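Local coordinates for urocanate hydratase (Paenibacillus sp. Soil724D2, PDB 7NED), which probably hydrates thiourocanate with the help of tightly held NAD+ during bacterial breakdown of ergothioneine, as its urocanase relatives do with urocanate, at residues A[430-435]-A[513-518]; A[463-468]-A[474-479]; A[343-348]-A[521-526]; A[403-408]-A[536-541]. One frame throughout, in Å; residues are numbered along the deposited sequence.

Contact 1 is the innermost of four joints in the C-terminal part of the chain, its centre about 10 Å from that of contact 2 and about 12 Å from those of contacts 3 and 4; contacts 2 and 4 lie about 20 Å apart. Contacts 1 and 2 attach helices to one mixed sheet, through strands 428-441 and 475-480, which strand 490-498 separates. Along the chain contact 2 is nested within contact 1, contact 1 within both 3 and 4, while 3 and 4 interlock. Helix 502-525 ties the strand bearing the urocanate-pocket residue Asp433 (contact 1) to the end of helix 335-344 (contact 3); contact 4 joins helices 407-420 and 529-538.

Contact 1 of 4, residues A[430-435]-A[513-518]; sequences FSRDHL and NNDTGL. With URO ((2E)-3-(1H-imidazol-4-yl)acrylic acid), chain B.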
loop_
_atom_site.group_PDB
_atom_site.type_symbol
_atom_site.label_atom_id
_atom_site.label_comp_id
_atom_site.label_asym_id
_atom_site.label_seq_id
_atom_site.Cartn_x
_atom_site.Cartn_y
_atom_site.Cartn_z
ATOM N N PHE A 430 23.130 -2.560 4.963
ATOM C CA PHE A 430 22.893 -1.679 3.829
ATOM C C PHE A 430 21.440 -1.221 3.827
ATOM O O PHE A 430 20.524 -2.010 4.074
ATOM C CB PHE A 430 23.190 -2.380 2.507
ATOM C CG PHE A 430 24.656 -2.531 2.221
ATOM C CD1 PHE A 430 25.342 -3.690 2.588
ATOM C CD2 PHE A 430 25.361 -1.480 1.602
ATOM C CE1 PHE A 430 26.727 -3.801 2.315
ATOM C CE2 PHE A 430 26.692 -1.595 1.329
ATOM C CZ PHE A 430 27.387 -2.752 1.708
ATOM N N SER A 431 21.222 0.050 3.538
ATOM C CA SER A 431 19.831 0.469 3.384
ATOM C C SER A 431 19.828 1.723 2.520
ATOM O O SER A 431 20.741 1.935 1.710
ATOM C CB SER A 431 19.163 0.656 4.757
ATOM O OG SER A 431 17.768 0.984 4.625
ATOM N N ARG A 432 18.784 2.528 2.655
ATOM C CA ARG A 432 18.717 3.745 1.882
ATOM C C ARG A 432 17.571 4.561 2.446
ATOM O O ARG A 432 16.728 4.058 3.194
ATOM C CB ARG A 432 18.509 3.461 0.391
ATOM C CG ARG A 432 17.274 2.499 0.138
ATOM C CD ARG A 432 16.677 2.605 -1.296
ATOM N NE ARG A 432 15.649 1.570 -1.506
ATOM C CZ ARG A 432 14.396 1.643 -1.042
ATOM N NH1 ARG A 432 14.018 2.703 -0.341
ATOM N NH2 ARG A 432 13.517 0.650 -1.283
ATOM N N ASP A 433 17.560 5.832 2.093
ATOM C CA ASP A 433 16.350 6.603 2.325
ATOM C C ASP A 433 15.239 6.053 1.440
ATOM O O ASP A 433 15.495 5.316 0.483
ATOM C CB ASP A 433 16.592 8.088 2.019
ATOM C CG ASP A 433 15.488 8.987 2.591
ATOM O OD1 ASP A 433 14.606 8.493 3.344
ATOM O OD2 ASP A 433 15.513 10.191 2.298
ATOM N N HIS A 434 13.995 6.452 1.727
ATOM C CA HIS A 434 12.909 6.060 0.813
ATOM C C HIS A 434 12.811 6.990 -0.373
ATOM O O HIS A 434 12.074 6.687 -1.321
ATOM C CB HIS A 434 11.558 6.040 1.525
ATOM C CG HIS A 434 11.489 5.062 2.653
ATOM N ND1 HIS A 434 10.291 4.674 3.213
ATOM C CD2 HIS A 434 12.458 4.403 3.339
ATOM C CE1 HIS A 434 10.518 3.794 4.175
ATOM N NE2 HIS A 434 11.825 3.614 4.275
ATOM N N LEU A 435 13.549 8.110 -0.338
ATOM C CA LEU A 435 13.608 9.053 -1.457
ATOM C C LEU A 435 14.475 8.399 -2.526
ATOM O O LEU A 435 15.678 8.650 -2.637
ATOM C CB LEU A 435 14.178 10.402 -0.999
ATOM C CG LEU A 435 14.059 11.552 -2.010
ATOM C CD1 LEU A 435 12.649 12.176 -1.996
ATOM C CD2 LEU A 435 15.193 12.581 -1.742
ATOM N N ASN A 513 19.847 -5.546 -7.224
ATOM C CA ASN A 513 19.537 -5.406 -8.653
ATOM C C ASN A 513 18.056 -5.077 -8.875
ATOM O O ASN A 513 17.713 -4.332 -9.796
ATOM C CB ASN A 513 19.876 -6.678 -9.415
ATOM C CG ASN A 513 21.354 -6.875 -9.621
ATOM O OD1 ASN A 513 22.163 -5.934 -9.558
ATOM N ND2 ASN A 513 21.713 -8.113 -9.945
ATOM N N ASN A 514 17.161 -5.642 -8.067
ATOM C CA ASN A 514 15.729 -5.373 -8.268
ATOM C C ASN A 514 15.275 -4.083 -7.606
ATOM O O ASN A 514 14.304 -3.460 -8.060
ATOM C CB ASN A 514 14.877 -6.544 -7.729
ATOM C CG ASN A 514 15.102 -7.815 -8.503
ATOM O OD1 ASN A 514 15.711 -7.772 -9.576
ATOM N ND2 ASN A 514 14.678 -8.964 -7.946
ATOM N N ASP A 515 15.940 -3.676 -6.528
ATOM C CA ASP A 515 15.586 -2.414 -5.894
ATOM C C ASP A 515 15.909 -1.254 -6.824
ATOM O O ASP A 515 15.067 -0.378 -7.045
ATOM C CB ASP A 515 16.309 -2.286 -4.561
ATOM C CG ASP A 515 15.769 -1.147 -3.706
ATOM O OD1 ASP A 515 14.535 -1.028 -3.536
ATOM O OD2 ASP A 515 16.596 -0.359 -3.179
ATOM N N THR A 516 17.097 -1.268 -7.448
ATOM C CA THR A 516 17.377 -0.231 -8.431
ATOM C C THR A 516 16.712 -0.528 -9.766
ATOM O O THR A 516 16.286 0.405 -10.449
ATOM C CB THR A 516 18.894 -0.050 -8.624
ATOM O OG1 THR A 516 19.520 -1.308 -8.881
ATOM C CG2 THR A 516 19.478 0.527 -7.341
ATOM N N GLY A 517 16.609 -1.801 -10.148
ATOM C CA GLY A 517 16.070 -2.120 -11.458
ATOM C C GLY A 517 14.643 -1.636 -11.623
ATOM O O GLY A 517 14.275 -1.083 -12.658
ATOM N N LEU A 518 13.817 -1.832 -10.602
ATOM C CA LEU A 518 12.446 -1.339 -10.712
ATOM C C LEU A 518 12.429 0.174 -10.723
ATOM O O LEU A 518 11.572 0.786 -11.385
ATOM C CB LEU A 518 11.597 -1.879 -9.548
ATOM C CG LEU A 518 10.110 -1.473 -9.556
ATOM C CD1 LEU A 518 9.387 -2.055 -10.765
ATOM C CD2 LEU A 518 9.447 -1.893 -8.223
HETATM O OAA URO B . 17.863 9.936 5.437
HETATM C CAI URO B . 16.933 9.596 6.282
HETATM O OAB URO B . 17.096 8.814 7.132
HETATM C CAC URO B . 15.590 10.186 6.156
HETATM C CAD URO B . 15.346 11.048 5.203
HETATM C CAJ URO B . 14.010 11.513 5.237
HETATM C CAF URO B . 13.485 12.603 4.610
HETATM N NAH URO B . 12.201 12.835 5.028
HETATM C CAE URO B . 11.954 11.881 5.897
HETATM N NAG URO B . 13.014 11.059 6.060
#
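Arg432 and Asp515 meet side-on in a two-bond salt bridge. NE of Arg432 gives its N-H to OD2 of Asp515 at 2.7 Å, nearly straight at 165°, and NH2 of Arg432 reaches OD1 of Asp515 at 3.0 Å. Both oxygens use their syn lone pairs, and the guanidinium and carboxylate planes lie only 16° apart, so each flat ion presents an edge to the other. CG of Arg432 sits between the backbone N and the carbonyl carbon (chi1 52°), and the chain then extends to NE, carrying the guanidinium to the helix. Arginine suits this place because it can pair two N-H groups with a carboxylate while a third nitrogen works elsewhere: NH1 of Arg432 bonds to Asp433 O at 3.1 Å, within the guanidinium plane, and also to Ala492 O on the neighbouring strand. The bridge joins an inner strand of the mixed sheet, 428-441, to helix 502-525, in the C-terminal domain of the urocanase fold. Asp515 is buried, and its OD1 also accepts bonds from the amides of Asn464 and Asn468 on helix 459-469, which probably steady its negative charge. A methionine in place of Arg432 would probably leave the buried Asp515 without its close countercharge and Asp433 O without the N-H of NH1. One residue along, Asp433 lines the substrate pocket: its OD2 lies 3.0 Å from CAD of the bound urocanate.

Contact 2 of 4, residues A[463-468]-A[474-479]; sequences LNAMLN and DLVTIH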
loop_
_atom_site.group_PDB
_atom_site.type_symbol
_atom_site.label_atom_id
_atom_site.label_comp_id
_atom_site.label_asym_id
_atom_site.label_seq_id
_atom_site.Cartn_x
_atom_site.Cartn_y
_atom_site.Cartn_z
ATOM N N LEU A 463 4.824 -2.103 -5.244
ATOM C CA LEU A 463 5.616 -3.052 -6.038
ATOM C C LEU A 463 7.046 -3.211 -5.508
ATOM O O LEU A 463 7.587 -4.324 -5.485
ATOM C CB LEU A 463 5.659 -2.573 -7.494
ATOM C CG LEU A 463 4.304 -2.753 -8.164
ATOM C CD1 LEU A 463 4.340 -2.040 -9.542
ATOM C CD2 LEU A 463 4.028 -4.253 -8.319
ATOM N N ASN A 464 7.690 -2.102 -5.124
ATOM C CA ASN A 464 9.067 -2.165 -4.643
ATOM C C ASN A 464 9.151 -3.054 -3.400
ATOM O O ASN A 464 9.998 -3.958 -3.309
ATOM C CB ASN A 464 9.540 -0.727 -4.383
ATOM C CG ASN A 464 10.936 -0.647 -3.801
ATOM O OD1 ASN A 464 11.122 -0.130 -2.710
ATOM N ND2 ASN A 464 11.911 -1.116 -4.537
ATOM N N ALA A 465 8.219 -2.864 -2.469
ATOM C CA ALA A 465 8.176 -3.695 -1.266
ATOM C C ALA A 465 7.945 -5.168 -1.610
ATOM O O ALA A 465 8.678 -6.052 -1.143
ATOM C CB ALA A 465 7.074 -3.192 -0.333
ATOM N N MET A 466 6.892 -5.461 -2.389
ATOM C CA MET A 466 6.638 -6.857 -2.752
ATOM C C MET A 466 7.789 -7.503 -3.482
ATOM O O MET A 466 8.130 -8.658 -3.197
ATOM C CB MET A 466 5.346 -7.033 -3.552
ATOM C CG MET A 466 4.096 -6.622 -2.783
ATOM S SD MET A 466 2.651 -7.049 -3.751
ATOM C CE MET A 466 2.749 -5.744 -4.920
ATOM N N LEU A 467 8.380 -6.802 -4.440
ATOM C CA LEU A 467 9.529 -7.358 -5.151
ATOM C C LEU A 467 10.724 -7.547 -4.221
ATOM O O LEU A 467 11.436 -8.563 -4.298
ATOM C CB LEU A 467 9.897 -6.430 -6.325
ATOM C CG LEU A 467 11.001 -6.916 -7.267
ATOM C CD1 LEU A 467 10.666 -8.291 -7.868
ATOM C CD2 LEU A 467 11.247 -5.905 -8.419
ATOM N N ASN A 468 10.962 -6.590 -3.321
ATOM C CA ASN A 468 12.074 -6.772 -2.393
ATOM C C ASN A 468 11.825 -7.929 -1.433
ATOM O O ASN A 468 12.767 -8.647 -1.081
ATOM C CB ASN A 468 12.353 -5.481 -1.638
ATOM C CG ASN A 468 13.052 -4.472 -2.525
ATOM O OD1 ASN A 468 13.567 -4.848 -3.586
ATOM N ND2 ASN A 468 13.100 -3.213 -2.106
ATOM N N ASP A 474 16.263 -8.449 4.076
ATOM C CA ASP A 474 16.161 -8.783 5.497
ATOM C C ASP A 474 15.028 -8.043 6.162
ATOM O O ASP A 474 14.373 -8.580 7.059
ATOM C CB ASP A 474 17.488 -8.436 6.221
ATOM C CG ASP A 474 18.601 -9.413 5.850
ATOM O OD1 ASP A 474 19.435 -9.042 4.994
ATOM O OD2 ASP A 474 18.584 -10.574 6.334
ATOM N N LEU A 475 14.768 -6.816 5.737
ATOM C CA LEU A 475 13.645 -6.054 6.268
ATOM C C LEU A 475 13.010 -5.256 5.140
ATOM O O LEU A 475 13.715 -4.599 4.371
ATOM C CB LEU A 475 14.104 -5.101 7.393
ATOM C CG LEU A 475 13.049 -4.236 8.107
ATOM C CD1 LEU A 475 13.462 -3.900 9.556
ATOM C CD2 LEU A 475 12.744 -2.952 7.350
ATOM N N VAL A 476 11.681 -5.284 5.057
ATOM C CA VAL A 476 10.955 -4.518 4.054
ATOM C C VAL A 476 9.838 -3.754 4.752
ATOM O O VAL A 476 9.195 -4.274 5.671
ATOM C CB VAL A 476 10.391 -5.447 2.947
ATOM C CG1 VAL A 476 9.611 -4.652 1.907
ATOM C CG2 VAL A 476 11.515 -6.212 2.314
ATOM N N THR A 477 9.603 -2.533 4.318
ATOM C CA THR A 477 8.602 -1.688 4.954
ATOM C C THR A 477 7.827 -0.905 3.902
ATOM O O THR A 477 8.371 -0.542 2.860
ATOM C CB THR A 477 9.254 -0.724 5.963
ATOM O OG1 THR A 477 8.230 -0.047 6.697
ATOM C CG2 THR A 477 10.159 0.334 5.264
ATOM N N ILE A 478 6.553 -0.646 4.194
ATOM C CA ILE A 478 5.731 0.311 3.463
ATOM C C ILE A 478 5.213 1.347 4.454
ATOM O O ILE A 478 4.565 0.999 5.448
ATOM C CB ILE A 478 4.554 -0.366 2.751
ATOM C CG1 ILE A 478 5.079 -1.390 1.756
ATOM C CG2 ILE A 478 3.729 0.703 2.051
ATOM C CD1 ILE A 478 3.956 -2.323 1.179
ATOM N N HIS A 479 5.479 2.624 4.173
ATOM C CA HIS A 479 5.026 3.718 5.032
ATOM C C HIS A 479 4.086 4.622 4.262
ATOM O O HIS A 479 4.219 4.749 3.043
ATOM C CB HIS A 479 6.205 4.595 5.500
ATOM C CG HIS A 479 7.143 3.901 6.439
ATOM N ND1 HIS A 479 8.157 4.565 7.090
ATOM C CD2 HIS A 479 7.224 2.607 6.829
ATOM C CE1 HIS A 479 8.818 3.704 7.851
ATOM N NE2 HIS A 479 8.265 2.512 7.719
#
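Ala465 supplies the apolar centre of this contact, its methyl group pressed against Val476 and Ile478 of the facing strand. CB of Ala465 lies 3.7 Å from CG1 of Val476 and only 3.4 Å from CG1 of Ile478, the latter closer than ordinary van der Waals distance, so the fit is tight and a small residue suits it. Ile478 brings its longer branch to the helix because CG1 stands anti to the carbonyl carbon (chi1 -60°). A looser apolar touch follows one turn on, where CB of Asn468 meets CG2 of Val476 at 4.1 Å. Helix 463-468 runs nearly antiparallel to strand 475-479, at 164°, with their axes 8.1 Å apart: a helix leading through a short turn into a strand and lying along it on one face of the sheet. The strand sits inside the mixed sheet, between 91-95 and 490-498, and opens with a classic beta bulge in which Asp474 and Leu475 both face Thr495. No hydrogen bond links the two segments, although backbone and side chain also touch, with Ala465 O 3.5 Å from CG1 of Val476. Polar groups look elsewhere. The amide of Asn468 is the one that serves Asp515 in contact 1, while His479 bonds through ND1 to Gly121 O. Ile478 also packs on Leu462 of the second subunit.

Contact 3 of 4, residues A[343-348]-A[521-526]; sequences LFARAI and LRYADA
Leu343 O is gripped by two backbone donors, Arg346 N at 2.9 Å and Ile348 N at 3.0 Å, and this fastens the turn on which Phe344 and Ala345 meet Tyr523. The bond from Ile348 N, with that from Ala347 N to Phe344 O (2.8 Å), makes a Schellman motif that ends helix 335-344, with Ala347 taking the positive phi of the C-prime position. Against this end lies Tyr523 near the end of helix 502-525. Its CB reaches CA of Ala345 at 3.7 Å; further out, the ring lays one face over the backbone, with Ala345 N and CB of Phe344 above it. With CG anti to the carbonyl carbon (chi1 -76°), the ring is directed along the turn. CD of Arg522 rests 3.6 Å above the opposite face of the Tyr523 ring. Ala345 fits because its short side chain lets the aromatic residue come down on the main chain. Replacing Tyr523 with an alanine would probably strip away the ring's cover and open a gap beside Phe344 and Ala345. Since no hydrogen bond crosses between the segments, the hold here is by shape and dispersion, and the polar bonds serve to shape the turn itself.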
loop_
_atom_site.group_PDB
_atom_site.type_symbol
_atom_site.label_atom_id
_atom_site.label_comp_id
_atom_site.label_asym_id
_atom_site.label_seq_id
_atom_site.Cartn_x
_atom_site.Cartn_y
_atom_site.Cartn_z
ATOM N N LEU A 343 19.101 12.042 -11.586
ATOM C CA LEU A 343 19.697 10.933 -10.853
ATOM C C LEU A 343 18.665 9.832 -10.596
ATOM O O LEU A 343 18.912 8.642 -10.842
ATOM C CB LEU A 343 20.252 11.463 -9.535
ATOM C CG LEU A 343 21.378 12.517 -9.678
ATOM C CD1 LEU A 343 21.788 13.029 -8.326
ATOM C CD2 LEU A 343 22.566 11.885 -10.405
ATOM N N PHE A 344 17.507 10.209 -10.062
ATOM C CA PHE A 344 16.469 9.225 -9.803
ATOM C C PHE A 344 16.129 8.431 -11.060
ATOM O O PHE A 344 15.825 7.234 -10.980
ATOM C CB PHE A 344 15.209 9.917 -9.262
ATOM C CG PHE A 344 15.430 10.659 -7.960
ATOM C CD1 PHE A 344 16.319 10.180 -7.014
ATOM C CD2 PHE A 344 14.729 11.821 -7.681
ATOM C CE1 PHE A 344 16.502 10.849 -5.804
ATOM C CE2 PHE A 344 14.904 12.488 -6.468
ATOM C CZ PHE A 344 15.815 12.002 -5.543
ATOM N N ALA A 345 16.204 9.070 -12.228
ATOM C CA ALA A 345 15.834 8.411 -13.469
ATOM C C ALA A 345 16.766 7.257 -13.809
ATOM O O ALA A 345 16.369 6.358 -14.565
ATOM C CB ALA A 345 15.790 9.431 -14.602
ATOM N N ARG A 346 17.956 7.218 -13.225
ATOM C CA ARG A 346 18.852 6.075 -13.355
ATOM C C ARG A 346 18.934 5.283 -12.072
ATOM O O ARG A 346 19.837 4.444 -11.918
ATOM C CB ARG A 346 20.260 6.529 -13.783
ATOM C CG ARG A 346 20.324 7.261 -15.109
ATOM C CD ARG A 346 21.784 7.458 -15.611
ATOM N NE ARG A 346 21.778 8.216 -16.874
ATOM C CZ ARG A 346 21.882 7.680 -18.092
ATOM N NH1 ARG A 346 22.056 6.374 -18.248
ATOM N NH2 ARG A 346 21.834 8.464 -19.164
ATOM N N ALA A 347 18.025 5.555 -11.134
ATOM C CA ALA A 347 18.002 4.909 -9.822
ATOM C C ALA A 347 19.296 5.164 -9.061
ATOM O O ALA A 347 19.694 4.360 -8.218
ATOM C CB ALA A 347 17.726 3.400 -9.930
ATOM N N ILE A 348 19.969 6.277 -9.355
ATOM C CA ILE A 348 21.013 6.749 -8.444
ATOM C C ILE A 348 20.328 7.354 -7.227
ATOM O O ILE A 348 19.448 8.220 -7.353
ATOM C CB ILE A 348 21.926 7.760 -9.150
ATOM C CG1 ILE A 348 22.525 7.130 -10.414
ATOM C CG2 ILE A 348 23.055 8.224 -8.185
ATOM C CD1 ILE A 348 23.025 8.129 -11.465
ATOM N N LEU A 521 12.973 1.286 -14.204
ATOM C CA LEU A 521 11.800 1.061 -15.046
ATOM C C LEU A 521 10.669 2.005 -14.694
ATOM O O LEU A 521 9.874 2.358 -15.573
ATOM C CB LEU A 521 11.308 -0.385 -14.962
ATOM C CG LEU A 521 12.216 -1.472 -15.520
ATOM C CD1 LEU A 521 11.451 -2.757 -15.738
ATOM C CD2 LEU A 521 12.786 -0.985 -16.868
ATOM N N ARG A 522 10.563 2.429 -13.424
ATOM C CA ARG A 522 9.492 3.365 -13.078
ATOM C C ARG A 522 9.644 4.677 -13.844
ATOM O O ARG A 522 8.653 5.244 -14.317
ATOM C CB ARG A 522 9.481 3.621 -11.562
ATOM C CG ARG A 522 8.290 4.391 -11.081
ATOM C CD ARG A 522 8.563 5.913 -11.036
ATOM N NE ARG A 522 7.327 6.583 -10.697
ATOM C CZ ARG A 522 6.387 6.887 -11.582
ATOM N NH1 ARG A 522 6.561 6.592 -12.872
ATOM N NH2 ARG A 522 5.264 7.481 -11.180
ATOM N N TYR A 523 10.874 5.196 -13.939
ATOM C CA TYR A 523 11.114 6.413 -14.702
ATOM C C TYR A 523 11.111 6.129 -16.200
ATOM O O TYR A 523 10.652 6.966 -16.979
ATOM C CB TYR A 523 12.431 7.096 -14.238
ATOM C CG TYR A 523 12.144 7.775 -12.930
ATOM C CD1 TYR A 523 11.661 9.071 -12.909
ATOM C CD2 TYR A 523 12.172 7.055 -11.726
ATOM C CE1 TYR A 523 11.275 9.678 -11.718
ATOM C CE2 TYR A 523 11.782 7.656 -10.526
ATOM C CZ TYR A 523 11.327 8.960 -10.535
ATOM O OH TYR A 523 10.950 9.593 -9.368
ATOM N N ALA A 524 11.572 4.954 -16.618
ATOM C CA ALA A 524 11.453 4.607 -18.035
ATOM C C ALA A 524 9.994 4.599 -18.468
ATOM O O ALA A 524 9.644 5.158 -19.515
ATOM C CB ALA A 524 12.094 3.247 -18.305
ATOM N N ASP A 525 9.117 4.002 -17.642
ATOM C CA ASP A 525 7.696 3.974 -17.944
ATOM C C ASP A 525 7.135 5.372 -18.091
ATOM O O ASP A 525 6.218 5.592 -18.885
ATOM C CB ASP A 525 6.930 3.248 -16.848
ATOM C CG ASP A 525 5.457 3.148 -17.161
ATOM O OD1 ASP A 525 5.115 2.242 -17.960
ATOM O OD2 ASP A 525 4.660 3.982 -16.646
ATOM N N ALA A 526 7.636 6.326 -17.308
ATOM C CA ALA A 526 7.085 7.667 -17.427
ATOM C C ALA A 526 7.649 8.428 -18.619
ATOM O O ALA A 526 7.247 9.573 -18.847
ATOM C CB ALA A 526 7.328 8.473 -16.149
#

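Contact 4 of 4, residues A[403-408]-A[536-541]; sequences FGHGDR and RLKDIR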
loop_
_atom_site.group_PDB
_atom_site.type_symbol
_atom_site.label_atom_id
_atom_site.label_comp_id
_atom_site.label_asym_id
_atom_site.label_seq_id
_atom_site.Cartn_x
_atom_site.Cartn_y
_atom_site.Cartn_z
ATOM N N PHE A 403 24.584 5.852 -5.218
ATOM C CA PHE A 403 24.987 4.907 -6.227
ATOM C C PHE A 403 23.752 4.538 -7.040
ATOM O O PHE A 403 22.625 4.552 -6.526
ATOM C CB PHE A 403 25.592 3.638 -5.589
ATOM C CG PHE A 403 27.046 3.776 -5.203
ATOM C CD1 PHE A 403 28.023 3.820 -6.175
ATOM C CD2 PHE A 403 27.437 3.788 -3.871
ATOM C CE1 PHE A 403 29.380 3.904 -5.854
ATOM C CE2 PHE A 403 28.803 3.871 -3.545
ATOM C CZ PHE A 403 29.761 3.917 -4.546
ATOM N N GLY A 404 23.963 4.152 -8.300
ATOM C CA GLY A 404 22.877 3.716 -9.147
ATOM C C GLY A 404 22.851 2.218 -9.410
ATOM O O GLY A 404 23.426 1.398 -8.676
ATOM N N HIS A 405 22.178 1.851 -10.502
ATOM C CA HIS A 405 21.895 0.449 -10.776
ATOM C C HIS A 405 23.181 -0.307 -11.082
ATOM O O HIS A 405 23.973 0.105 -11.936
ATOM C CB HIS A 405 20.923 0.332 -11.954
ATOM C CG HIS A 405 20.565 -1.079 -12.288
ATOM N ND1 HIS A 405 19.676 -1.817 -11.535
ATOM C CD2 HIS A 405 21.006 -1.905 -13.266
ATOM C CE1 HIS A 405 19.577 -3.033 -12.042
ATOM N NE2 HIS A 405 20.364 -3.108 -13.101
ATOM N N GLY A 406 23.366 -1.437 -10.419
ATOM C CA GLY A 406 24.528 -2.269 -10.608
ATOM C C GLY A 406 25.654 -1.854 -9.683
ATOM O O GLY A 406 26.319 -2.712 -9.106
ATOM N N ASP A 407 25.862 -0.551 -9.512
ATOM C CA ASP A 407 26.880 -0.080 -8.567
ATOM C C ASP A 407 26.520 -0.435 -7.127
ATOM O O ASP A 407 27.393 -0.878 -6.359
ATOM C CB ASP A 407 27.074 1.428 -8.709
ATOM C CG ASP A 407 27.871 1.798 -9.934
ATOM O OD1 ASP A 407 28.421 0.890 -10.586
ATOM O OD2 ASP A 407 27.934 2.994 -10.261
ATOM N N ARG A 408 25.246 -0.272 -6.732
ATOM C CA ARG A 408 24.870 -0.688 -5.381
ATOM C C ARG A 408 25.234 -2.143 -5.173
ATOM O O ARG A 408 25.801 -2.521 -4.139
ATOM C CB ARG A 408 23.367 -0.474 -5.110
ATOM C CG ARG A 408 22.984 0.964 -5.060
ATOM C CD ARG A 408 21.571 1.194 -4.570
ATOM N NE ARG A 408 21.067 2.453 -5.117
ATOM C CZ ARG A 408 19.857 2.924 -4.871
ATOM N NH1 ARG A 408 19.049 2.230 -4.068
ATOM N NH2 ARG A 408 19.438 4.048 -5.440
ATOM N N ARG A 536 19.053 0.218 -21.607
ATOM C CA ARG A 536 19.919 -0.389 -22.612
ATOM C C ARG A 536 21.315 -0.638 -22.046
ATOM O O ARG A 536 21.912 -1.701 -22.272
ATOM C CB ARG A 536 19.977 0.498 -23.854
ATOM C CG ARG A 536 21.248 0.226 -24.666
ATOM C CD ARG A 536 21.550 1.335 -25.641
ATOM N NE ARG A 536 22.213 2.527 -25.077
ATOM C CZ ARG A 536 23.529 2.653 -24.869
ATOM N NH1 ARG A 536 24.370 1.647 -25.138
ATOM N NH2 ARG A 536 24.012 3.795 -24.402
ATOM N N LEU A 537 21.850 0.320 -21.284
ATOM C CA LEU A 537 23.202 0.144 -20.752
ATOM C C LEU A 537 23.311 -1.085 -19.860
ATOM O O LEU A 537 24.357 -1.734 -19.836
ATOM C CB LEU A 537 23.642 1.387 -19.961
ATOM C CG LEU A 537 24.092 2.576 -20.806
ATOM C CD1 LEU A 537 24.312 3.789 -19.930
ATOM C CD2 LEU A 537 25.375 2.223 -21.584
ATOM N N LYS A 538 22.265 -1.399 -19.083
ATOM C CA LYS A 538 22.356 -2.400 -18.015
ATOM C C LYS A 538 21.500 -3.630 -18.290
ATOM O O LYS A 538 21.379 -4.492 -17.414
ATOM C CB LYS A 538 21.958 -1.794 -16.673
ATOM C CG LYS A 538 22.682 -0.495 -16.327
ATOM C CD LYS A 538 24.138 -0.764 -15.926
ATOM C CE LYS A 538 24.931 0.528 -15.767
ATOM N NZ LYS A 538 24.724 1.124 -14.445
ATOM N N ASP A 539 20.923 -3.726 -19.490
ATOM C CA ASP A 539 20.143 -4.889 -19.923
ATOM C C ASP A 539 19.025 -5.202 -18.941
ATOM O O ASP A 539 18.736 -6.363 -18.634
ATOM C CB ASP A 539 21.033 -6.100 -20.158
ATOM C CG ASP A 539 22.102 -5.834 -21.231
ATOM O OD1 ASP A 539 23.282 -6.212 -21.019
ATOM O OD2 ASP A 539 21.748 -5.274 -22.301
ATOM N N ILE A 540 18.371 -4.146 -18.464
ATOM C CA ILE A 540 17.182 -4.325 -17.640
ATOM C C ILE A 540 16.043 -4.778 -18.537
ATOM O O ILE A 540 15.851 -4.249 -19.638
ATOM C CB ILE A 540 16.834 -3.021 -16.917
ATOM C CG1 ILE A 540 18.077 -2.507 -16.156
ATOM C CG2 ILE A 540 15.633 -3.270 -15.967
ATOM C CD1 ILE A 540 17.876 -1.166 -15.365
ATOM N N ARG A 541 15.273 -5.760 -18.084
ATOM C CA ARG A 541 14.267 -6.360 -18.972
ATOM C C ARG A 541 12.970 -5.558 -18.870
ATOM O O ARG A 541 12.020 -5.898 -18.165
ATOM C CB ARG A 541 14.103 -7.829 -18.645
ATOM C CG ARG A 541 15.410 -8.567 -18.805
ATOM C CD ARG A 541 15.321 -10.028 -18.413
ATOM N NE ARG A 541 14.373 -10.699 -19.289
ATOM C CZ ARG A 541 13.929 -11.939 -19.096
ATOM N NH1 ARG A 541 14.331 -12.629 -18.027
ATOM N NH2 ARG A 541 13.074 -12.475 -19.957
#
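His405 meets both Lys538 and Ile540. Phe403, earlier in the loop that presents it, accepts through its O a bond from NE of Arg408 at 3.0 Å, which folds the loop back on the start of helix 407-420; the donor comes from above the carbonyl plane. After Gly404, His405 extends its ring with CG anti to the backbone N (chi1 -179°) to bring it against both partners. CD1 of Ile540 sits over the centre of one face of the His405 ring, 3.9 Å from the centroid and 13° off the normal, a CH-pi contact. CB of Lys538 approaches the ring edge instead, 3.5 Å from CD2 of His405. ND1 of His405 bonds to Thr516 on helix 502-525, which fixes the ring's rotation. The main chain takes part too: NZ of Lys538 bonds to O of His405 at 2.8 Å, the lysine chain bending twice to reach it, and NZ also pairs with Glu534. Gly406 is the N-cap, and its backbone angles would jam a side chain against the preceding carbonyl, hence glycine. Asp407 then begins the helix, its OD1 5.3 Å from NZ of Lys538, close enough that some attraction is likely, though the charged atoms do not touch. What docks here is a Schellman motif: Asp539, at positive phi, ends helix 529-538, and the apolar Ile540 directly after it turns back to pack, beside the N-terminus of another helix.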